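Local coordinates for hydrogenase maturation protease (Wolinella succinogenes, PDB 3PU6), which is probably an endopeptidase of the hydrogenase maturation family, trimming a hydrogenase precursor and so activating the enzyme, at residues G125-Q128 and G129-D132. Residues are numbered along the deposited sequence; the frame is centred on the assembly and turned at random.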
loop_
_atom_site.group_PDB
_atom_site.type_symbol
_atom_site.label_atom_id
_atom_site.label_comp_id
_atom_site.label_asym_id
_atom_site.label_seq_id
_atom_site.Cartn_x
_atom_site.Cartn_y
_atom_site.Cartn_z
ATOM N N GLY A 125 -2.072 -13.012 -11.648
ATOM C CA GLY A 125 -0.632 -13.105 -11.476
ATOM C C GLY A 125 0.158 -11.923 -12.019
ATOM O O GLY A 125 -0.325 -11.162 -12.861
ATOM N N LEU A 126 1.382 -11.792 -11.524
ATOM C CA LEU A 126 2.252 -10.662 -11.802
ATOM C C LEU A 126 3.190 -10.947 -12.957
ATOM O O LEU A 126 3.491 -12.101 -13.249
ATOM C CB LEU A 126 3.083 -10.342 -10.563
ATOM C CG LEU A 126 2.294 -10.032 -9.294
ATOM C CD1 LEU A 126 3.216 -9.513 -8.217
ATOM C CD2 LEU A 126 1.162 -9.035 -9.594
ATOM N N SER A 127 3.630 -9.884 -13.622
ATOM C CA SER A 127 4.703 -9.958 -14.610
ATOM C C SER A 127 6.023 -9.929 -13.857
ATOM O O SER A 127 6.075 -9.466 -12.720
ATOM C CB SER A 127 4.627 -8.772 -15.563
ATOM O OG SER A 127 4.811 -7.550 -14.874
ATOM N N GLN A 128 7.094 -10.408 -14.479
ATOM C CA GLN A 128 8.377 -10.452 -13.787
ATOM C C GLN A 128 8.689 -9.082 -13.204
ATOM O O GLN A 128 9.047 -8.968 -12.027
ATOM C CB GLN A 128 9.503 -10.944 -14.707
ATOM C CG GLN A 128 10.852 -11.146 -13.993
ATOM C CD GLN A 128 10.806 -12.218 -12.905
ATOM O OE1 GLN A 128 10.539 -13.384 -13.189
ATOM N NE2 GLN A 128 11.079 -11.827 -11.659
ATOM N N GLY A 129 8.524 -8.045 -14.026
ATOM C CA GLY A 129 8.740 -6.672 -13.598
ATOM C C GLY A 129 7.974 -6.271 -12.346
ATOM O O GLY A 129 8.568 -5.822 -11.359
ATOM N N ALA A 130 6.650 -6.426 -12.379
ATOM C CA ALA A 130 5.821 -6.118 -11.212
ATOM C C ALA A 130 6.211 -6.963 -9.992
ATOM O O ALA A 130 6.254 -6.464 -8.879
ATOM C CB ALA A 130 4.348 -6.290 -11.540
ATOM N N SER A 131 6.489 -8.239 -10.212
ATOM C CA SER A 131 6.999 -9.104 -9.149
ATOM C C SER A 131 8.268 -8.544 -8.500
ATOM O O SER A 131 8.336 -8.384 -7.284
ATOM C CB SER A 131 7.266 -10.504 -9.686
ATOM O OG SER A 131 8.094 -11.222 -8.791
ATOM N N ASP A 132 9.272 -8.247 -9.312
ATOM C CA ASP A 132 10.477 -7.602 -8.809
ATOM C C ASP A 132 10.125 -6.353 -8.008
ATOM O O ASP A 132 10.625 -6.152 -6.899
ATOM C CB ASP A 132 11.422 -7.239 -9.963
ATOM C CG ASP A 132 12.009 -8.465 -10.666
ATOM O OD1 ASP A 132 11.892 -9.600 -10.141
ATOM O OD2 ASP A 132 12.583 -8.291 -11.764
#
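S127 caps the N-terminus of helix 128-147, its OG accepting a hydrogen bond from A130 N at 3.3 Å. A chi1 of 63° sets OG between the backbone N and the carbonyl carbon, turned to the first turn of the helix, where a short hydroxyl suits an N-H that has no carbonyl of an earlier turn to meet. D17, from a loop before helix 20-31, also hydrogen-bonds this hydroxyl, tying the helix start to that loop. The backbone then takes over, with S131 N donating to S127 O and D132 N to Q128 O. Along Q128, CB starts away from the helix overall; CG, anti to the backbone N (chi1 -174°), comes 4.0 Å from D132 OD2, the bend at chi2 folds the amide back, and NE2 ends 2.8 Å from D132 OD1. That bond, bent to 145°, leaves in the amide plane but reaches the carboxylate from above its plane. L126 packs CD1 beside S131 CA at 3.9 Å and CB toward A130 CB, at the side of the helix start. Without the hydroxyl, as with an alanine here, A130 N would probably lose its capping acceptor and D17 its partner. Near the helix start, the charge of D132 may interact favourably with the helix dipole, while neutral Q128 probably helps to hold the carboxylate.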